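Local coordinates for protein serine protease MT3772 (Mycobacterium tuberculosis, PDB 3K6Y) that probably cleaves proteins as a membrane-linked serine protease of the S1C family, helping the bacterium withstand acid and oxidative stress, at residues E123-G135 with F142-R154. Sequence-based numbering, arbitrary orientation.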
ATOM      1  N   GLU A 123      29.804  -4.214 -12.218  1.00 28.17           N
ATOM      2  CA  GLU A 123      29.506  -4.965 -13.448  1.00 29.04           C
ATOM      3  C   GLU A 123      28.666  -6.217 -13.191  1.00 29.46           C
ATOM      4  O   GLU A 123      28.733  -6.789 -12.100  1.00 29.20           O
ATOM      5  CB  GLU A 123      30.797  -5.356 -14.185  1.00 29.97           C
ATOM      6  CG  GLU A 123      31.582  -4.195 -14.814  1.00 33.87           C
ATOM      7  CD  GLU A 123      30.763  -3.338 -15.782  1.00 24.17           C
ATOM      8  OE1 GLU A 123      30.081  -3.894 -16.678  1.00 38.42           O
ATOM      9  OE2 GLU A 123      30.809  -2.092 -15.649  1.00 46.35           O
ATOM     10  N   PRO A 124      27.880  -6.650 -14.194  1.00 29.68           N
ATOM     11  CA  PRO A 124      27.050  -7.849 -14.046  1.00 29.34           C
ATOM     12  C   PRO A 124      27.860  -9.129 -13.845  1.00 28.78           C
ATOM     13  O   PRO A 124      29.010  -9.218 -14.295  1.00 29.24           O
ATOM     14  CB  PRO A 124      26.275  -7.910 -15.372  1.00 29.77           C
ATOM     15  CG  PRO A 124      27.093  -7.118 -16.329  1.00 30.54           C
ATOM     16  CD  PRO A 124      27.710  -6.030 -15.523  1.00 30.13           C
ATOM     17  N   ALA A 125      27.251 -10.108 -13.175  1.00 27.33           N
ATOM     18  CA  ALA A 125      27.849 -11.418 -12.966  1.00 26.63           C
ATOM     19  C   ALA A 125      27.659 -12.280 -14.206  1.00 26.68           C
ATOM     20  O   ALA A 125      26.738 -12.050 -14.991  1.00 27.18           O
ATOM     21  CB  ALA A 125      27.225 -12.096 -11.760  1.00 26.68           C
ATOM     22  N   LYS A 126      28.526 -13.275 -14.355  1.00 26.26           N
ATOM     23  CA  LYS A 126      28.518 -14.144 -15.526  1.00 25.92           C
ATOM     24  C   LYS A 126      28.032 -15.542 -15.177  1.00 24.63           C
ATOM     25  O   LYS A 126      28.226 -16.021 -14.059  1.00 23.54           O
ATOM     26  CB  LYS A 126      29.913 -14.214 -16.154  1.00 26.60           C
ATOM     27  CG  LYS A 126      30.322 -12.947 -16.892  1.00 28.51           C
ATOM     28  CD  LYS A 126      31.637 -13.135 -17.630  1.00 32.80           C
ATOM     29  CE  LYS A 126      32.021 -11.873 -18.390  1.00 29.57           C
ATOM     30  NZ  LYS A 126      33.289 -12.052 -19.155  1.00 40.56           N
ATOM     31  N   THR A 127      27.422 -16.206 -16.157  1.00 24.01           N
ATOM     32  CA  THR A 127      26.974 -17.584 -15.991  1.00 23.57           C
ATOM     33  C   THR A 127      28.081 -18.440 -15.388  1.00 22.76           C
ATOM     34  O   THR A 127      29.234 -18.373 -15.836  1.00 22.99           O
ATOM     35  CB  THR A 127      26.529 -18.193 -17.343  1.00 23.94           C
ATOM     36  OG1 THR A 127      25.384 -17.489 -17.846  1.00 25.89           O
ATOM     37  CG2 THR A 127      26.184 -19.657 -17.186  1.00 23.80           C
ATOM     38  N   GLY A 128      27.731 -19.242 -14.388  1.00 22.20           N
ATOM     39  CA  GLY A 128      28.665 -20.138 -13.721  1.00 21.12           C
ATOM     40  C   GLY A 128      29.475 -19.581 -12.562  1.00 20.75           C
ATOM     41  O   GLY A 128      30.167 -20.338 -11.887  1.00 21.13           O
ATOM     42  N   ALA A 129      29.369 -18.273 -12.315  1.00 20.13           N
ATOM     43  CA  ALA A 129      30.126 -17.623 -11.236  1.00 20.06           C
ATOM     44  C   ALA A 129      29.738 -18.148  -9.855  1.00 19.52           C
ATOM     45  O   ALA A 129      28.553 -18.372  -9.585  1.00 18.94           O
ATOM     46  CB  ALA A 129      29.960 -16.114 -11.296  1.00 20.80           C
ATOM     47  N   ASP A 130      30.744 -18.354  -8.996  1.00 19.86           N
ATOM     48  CA  ASP A 130      30.540 -18.661  -7.578  1.00 19.35           C
ATOM     49  C   ASP A 130      30.019 -17.406  -6.878  1.00 18.23           C
ATOM     50  O   ASP A 130      30.637 -16.337  -6.935  1.00 18.89           O
ATOM     51  CB  ASP A 130      31.849 -19.033  -6.863  1.00 20.11           C
ATOM     52  CG  ASP A 130      32.415 -20.383  -7.275  1.00 22.27           C
ATOM     53  OD1 ASP A 130      31.678 -21.345  -7.561  1.00 23.18           O
ATOM     54  OD2 ASP A 130      33.665 -20.490  -7.268  1.00 26.50           O
ATOM     55  N   VAL A 131      28.882 -17.547  -6.214  1.00 16.48           N
ATOM     56  CA  VAL A 131      28.246 -16.450  -5.479  1.00 16.16           C
ATOM     57  C   VAL A 131      27.638 -17.019  -4.195  1.00 15.18           C
ATOM     58  O   VAL A 131      27.549 -18.242  -4.029  1.00 15.76           O
ATOM     59  CB  VAL A 131      27.193 -15.731  -6.367  1.00 15.98           C
ATOM     60  CG1 VAL A 131      27.883 -14.929  -7.502  1.00 16.90           C
ATOM     61  CG2 VAL A 131      26.182 -16.739  -6.950  1.00 16.55           C
ATOM     62  N   VAL A 132      27.243 -16.141  -3.274  1.00 14.19           N
ATOM     63  CA  VAL A 132      26.738 -16.593  -1.991  1.00 14.12           C
ATOM     64  C   VAL A 132      25.486 -15.812  -1.619  1.00 13.17           C
ATOM     65  O   VAL A 132      25.454 -14.588  -1.696  1.00 13.49           O
ATOM     66  CB  VAL A 132      27.778 -16.480  -0.849  1.00 14.59           C
ATOM     67  CG1 VAL A 132      27.391 -17.369   0.293  1.00 15.90           C
ATOM     68  CG2 VAL A 132      29.205 -16.814  -1.337  1.00 17.53           C
ATOM     69  N   VAL A 133      24.452 -16.540  -1.218  1.00 12.75           N
ATOM     70  CA  VAL A 133      23.236 -15.951  -0.666  1.00 13.32           C
ATOM     71  C   VAL A 133      23.426 -15.813   0.842  1.00 13.34           C
ATOM     72  O   VAL A 133      23.767 -16.785   1.510  1.00 14.07           O
ATOM     73  CB  VAL A 133      22.004 -16.862  -0.973  1.00 13.70           C
ATOM     74  CG1 VAL A 133      20.765 -16.484  -0.130  1.00 15.16           C
ATOM     75  CG2 VAL A 133      21.699 -16.839  -2.451  1.00 15.29           C
ATOM     76  N   LEU A 134      23.242 -14.611   1.375  1.00 12.34           N
ATOM     77  CA  LEU A 134      23.404 -14.399   2.817  1.00 12.32           C
ATOM     78  C   LEU A 134      22.075 -14.003   3.436  1.00 12.08           C
ATOM     79  O   LEU A 134      21.429 -13.062   2.967  1.00 11.88           O
ATOM     80  CB  LEU A 134      24.440 -13.306   3.091  1.00 13.08           C
ATOM     81  CG  LEU A 134      25.801 -13.502   2.432  1.00 14.16           C
ATOM     82  CD1 LEU A 134      26.696 -12.326   2.817  1.00 14.27           C
ATOM     83  CD2 LEU A 134      26.424 -14.817   2.855  1.00 15.76           C
ATOM     84  N   GLY A 135      21.684 -14.675   4.514  1.00 12.06           N
ATOM     85  CA  GLY A 135      20.417 -14.315   5.130  1.00 13.30           C
ATOM     86  C   GLY A 135      20.096 -15.096   6.374  1.00 12.61           C
ATOM     87  O   GLY A 135      20.966 -15.750   6.960  1.00 12.74           O
ATOM     88  N   PHE A 142      22.123 -16.498  11.238  1.00 16.43           N
ATOM     89  CA  PHE A 142      22.753 -16.134   9.980  1.00 15.92           C
ATOM     90  C   PHE A 142      23.262 -17.375   9.247  1.00 15.52           C
ATOM     91  O   PHE A 142      23.909 -18.235   9.870  1.00 16.65           O
ATOM     92  CB  PHE A 142      23.910 -15.152  10.245  1.00 15.86           C
ATOM     93  CG  PHE A 142      24.686 -14.790   9.016  1.00 15.66           C
ATOM     94  CD1 PHE A 142      25.874 -15.455   8.712  1.00 16.34           C
ATOM     95  CD2 PHE A 142      24.234 -13.794   8.150  1.00 14.94           C
ATOM     96  CE1 PHE A 142      26.608 -15.124   7.586  1.00 17.60           C
ATOM     97  CE2 PHE A 142      24.969 -13.469   7.016  1.00 16.11           C
ATOM     98  CZ  PHE A 142      26.158 -14.131   6.746  1.00 16.85           C
ATOM     99  N   THR A 143      22.990 -17.461   7.940  1.00 14.75           N
ATOM    100  CA  THR A 143      23.351 -18.617   7.118  1.00 15.80           C
ATOM    101  C   THR A 143      23.847 -18.151   5.762  1.00 14.96           C
ATOM    102  O   THR A 143      23.206 -17.316   5.111  1.00 15.39           O
ATOM    103  CB  THR A 143      22.121 -19.544   6.926  1.00 16.60           C
ATOM    104  OG1 THR A 143      21.621 -19.923   8.218  1.00 18.14           O
ATOM    105  CG2 THR A 143      22.462 -20.784   6.080  1.00 17.84           C
ATOM    106  N   ALA A 144      24.999 -18.683   5.348  1.00 14.63           N
ATOM    107  CA  ALA A 144      25.504 -18.497   4.001  1.00 14.47           C
ATOM    108  C   ALA A 144      25.094 -19.695   3.168  1.00 14.78           C
ATOM    109  O   ALA A 144      25.377 -20.842   3.540  1.00 16.81           O
ATOM    110  CB  ALA A 144      27.024 -18.365   4.012  1.00 15.12           C
ATOM    111  N   THR A 145      24.465 -19.433   2.031  1.00 14.23           N
ATOM    112  CA  THR A 145      23.976 -20.479   1.137  1.00 15.36           C
ATOM    113  C   THR A 145      24.781 -20.431  -0.146  1.00 15.14           C
ATOM    114  O   THR A 145      24.692 -19.471  -0.898  1.00 14.80           O
ATOM    115  CB  THR A 145      22.465 -20.291   0.873  1.00 15.83           C
ATOM    116  OG1 THR A 145      21.772 -20.403   2.120  1.00 17.82           O
ATOM    117  CG2 THR A 145      21.932 -21.333  -0.105  1.00 18.00           C
ATOM    118  N   PRO A 146      25.580 -21.476  -0.412  1.00 15.91           N
ATOM    119  CA  PRO A 146      26.340 -21.478  -1.657  1.00 16.40           C
ATOM    120  C   PRO A 146      25.441 -21.386  -2.891  1.00 15.57           C
ATOM    121  O   PRO A 146      24.334 -21.969  -2.919  1.00 16.22           O
ATOM    122  CB  PRO A 146      27.074 -22.819  -1.619  1.00 16.59           C
ATOM    123  CG  PRO A 146      27.148 -23.169  -0.165  1.00 18.29           C
ATOM    124  CD  PRO A 146      25.867 -22.643   0.435  1.00 17.68           C
ATOM    125  N   ALA A 147      25.897 -20.676  -3.909  1.00 15.55           N
ATOM    126  CA  ALA A 147      25.090 -20.457  -5.093  1.00 15.55           C
ATOM    127  C   ALA A 147      25.966 -20.349  -6.324  1.00 16.05           C
ATOM    128  O   ALA A 147      27.179 -20.207  -6.220  1.00 16.10           O
ATOM    129  CB  ALA A 147      24.201 -19.199  -4.932  1.00 15.58           C
ATOM    130  N   ARG A 148      25.340 -20.446  -7.489  1.00 16.72           N
ATOM    131  CA  ARG A 148      26.015 -20.301  -8.758  1.00 17.16           C
ATOM    132  C   ARG A 148      25.112 -19.537  -9.705  1.00 17.30           C
ATOM    133  O   ARG A 148      23.922 -19.843  -9.809  1.00 17.32           O
ATOM    134  CB  ARG A 148      26.429 -21.666  -9.336  1.00 17.37           C
ATOM    135  CG  ARG A 148      27.321 -21.537 -10.551  1.00 18.19           C
ATOM    136  CD  ARG A 148      27.850 -22.884 -11.127  1.00 18.80           C
ATOM    137  NE  ARG A 148      28.492 -23.714 -10.108  1.00 19.76           N
ATOM    138  CZ  ARG A 148      29.741 -23.552  -9.665  1.00 20.76           C
ATOM    139  NH1 ARG A 148      30.513 -22.576 -10.136  1.00 22.11           N
ATOM    140  NH2 ARG A 148      30.203 -24.366  -8.733  1.00 21.58           N
ATOM    141  N   ILE A 149      25.660 -18.561 -10.411  1.00 17.29           N
ATOM    142  CA  ILE A 149      24.876 -17.792 -11.371  1.00 17.72           C
ATOM    143  C   ILE A 149      24.454 -18.686 -12.530  1.00 17.54           C
ATOM    144  O   ILE A 149      25.290 -19.401 -13.107  1.00 18.56           O
ATOM    145  CB  ILE A 149      25.665 -16.590 -11.952  1.00 17.39           C
ATOM    146  CG1 ILE A 149      26.064 -15.588 -10.854  1.00 18.00           C
ATOM    147  CG2 ILE A 149      24.886 -15.887 -13.061  1.00 18.40           C
ATOM    148  CD1 ILE A 149      24.874 -14.810 -10.231  1.00 18.34           C
ATOM    149  N   ARG A 150      23.168 -18.639 -12.895  1.00 17.34           N
ATOM    150  CA  ARG A 150      22.720 -19.254 -14.152  1.00 18.84           C
ATOM    151  C   ARG A 150      22.732 -18.235 -15.277  1.00 20.13           C
ATOM    152  O   ARG A 150      23.398 -18.448 -16.284  1.00 21.99           O
ATOM    153  CB  ARG A 150      21.323 -19.869 -14.018  1.00 18.01           C
ATOM    154  CG  ARG A 150      21.191 -20.973 -13.006  1.00 17.50           C
ATOM    155  CD  ARG A 150      19.776 -21.507 -13.069  1.00 18.03           C
ATOM    156  NE  ARG A 150      19.474 -22.480 -12.039  1.00 18.50           N
ATOM    157  CZ  ARG A 150      19.773 -23.780 -12.104  1.00 19.29           C
ATOM    158  NH1 ARG A 150      20.448 -24.259 -13.143  1.00 20.11           N
ATOM    159  NH2 ARG A 150      19.423 -24.597 -11.132  1.00 18.37           N
ATOM    160  N   GLU A 151      21.995 -17.136 -15.135  1.00 20.82           N
ATOM    161  CA  GLU A 151      21.777 -16.219 -16.239  1.00 22.72           C
ATOM    162  C   GLU A 151      21.191 -14.909 -15.732  1.00 22.05           C
ATOM    163  O   GLU A 151      20.429 -14.920 -14.768  1.00 22.43           O
ATOM    164  CB  GLU A 151      20.777 -16.872 -17.207  1.00 23.58           C
ATOM    165  CG  GLU A 151      20.593 -16.216 -18.552  1.00 26.10           C
ATOM    166  CD  GLU A 151      19.544 -16.930 -19.410  1.00 25.95           C
ATOM    167  OE1 GLU A 151      18.767 -17.766 -18.878  1.00 27.83           O
ATOM    168  OE2 GLU A 151      19.492 -16.644 -20.623  1.00 31.16           O
ATOM    169  N   ALA A 152      21.532 -13.799 -16.380  1.00 22.08           N
ATOM    170  CA  ALA A 152      20.783 -12.543 -16.219  1.00 22.28           C
ATOM    171  C   ALA A 152      19.640 -12.563 -17.238  1.00 22.61           C
ATOM    172  O   ALA A 152      19.877 -12.788 -18.426  1.00 22.70           O
ATOM    173  CB  ALA A 152      21.689 -11.343 -16.451  1.00 23.22           C
ATOM    174  N   ILE A 153      18.408 -12.364 -16.774  1.00 22.20           N
ATOM    175  CA  ILE A 153      17.214 -12.408 -17.637  1.00 22.78           C
ATOM    176  C   ILE A 153      16.307 -11.215 -17.343  1.00 21.87           C
ATOM    177  O   ILE A 153      16.418 -10.610 -16.283  1.00 20.93           O
ATOM    178  CB  ILE A 153      16.380 -13.716 -17.442  1.00 23.32           C
ATOM    179  CG1 ILE A 153      15.864 -13.856 -16.006  1.00 24.68           C
ATOM    180  CG2 ILE A 153      17.179 -14.947 -17.857  1.00 24.97           C
ATOM    181  CD1 ILE A 153      14.692 -14.825 -15.837  1.00 25.01           C
ATOM    182  N   ARG A 154      15.409 -10.891 -18.269  1.00 21.94           N
ATOM    183  CA  ARG A 154      14.334  -9.933 -18.030  1.00 22.46           C
ATOM    184  C   ARG A 154      13.084 -10.731 -17.715  1.00 22.03           C
ATOM    185  O   ARG A 154      12.538 -11.432 -18.581  1.00 22.81           O
ATOM    186  CB  ARG A 154      14.089  -9.049 -19.261  1.00 23.77           C
ATOM    187  CG  ARG A 154      15.099  -7.934 -19.458  1.00 26.14           C
ATOM    188  CD  ARG A 154      14.414  -6.623 -19.879  1.00 33.58           C
ATOM    189  NE  ARG A 154      13.749  -5.988 -18.742  1.00 26.33           N
ATOM    190  CZ  ARG A 154      14.223  -4.941 -18.065  1.00 42.17           C
ATOM    191  NH1 ARG A 154      15.372  -4.368 -18.418  1.00 26.95           N
ATOM    192  NH2 ARG A 154      13.539  -4.462 -17.036  1.00 27.00           N
TER
HETATM  193  O   HOH W   1      29.242 -22.122  -6.698  1.00 21.04           O
HETATM  194  O   HOH W   2      33.231 -22.716  -9.351  1.00 50.59           O
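D130 OD1 is gripped three ways: by a salt bridge from R148 NH1 at 3.1 Å and by two donating waters, one of which also donates to A147 O while the other accepts from R148 NH1. The two side chains run alongside each other, but the carboxylate plane is turned 59° from the guanidinium. A bend at chi3 (-52°) folds the arginine chain over G128, where NH1 also donates to G128 O at 2.9 Å, close to the guanidinium plane. A25 O and S26 O take R148 NE and NH2, which fixes the group's rotation. Just beyond, T127 OG1 donates to R150 O at 2.7 Å and G128 N to I149 O; together they stitch the type II turn K126–A129 to the partner strand. I149 points toward 123-135, its CG1 touching A125 CB (3.8 Å) and, at roughly a right angle to that, V131 CG1 (3.9 Å). Farther along, back on the D130–R148 side, L134 CD2 touches A144 CB and CZ of the F142 ring.

Paired backbone bonds at V131–A147, V133–T145 and G135–T143 make 130-135 and 143-154 an antiparallel hairpin. It opens the second six-stranded barrel of this chymotrypsin-like protease domain, flanked by strands 186-188 and 167-175; V131, V133 and I149 all pack on L187.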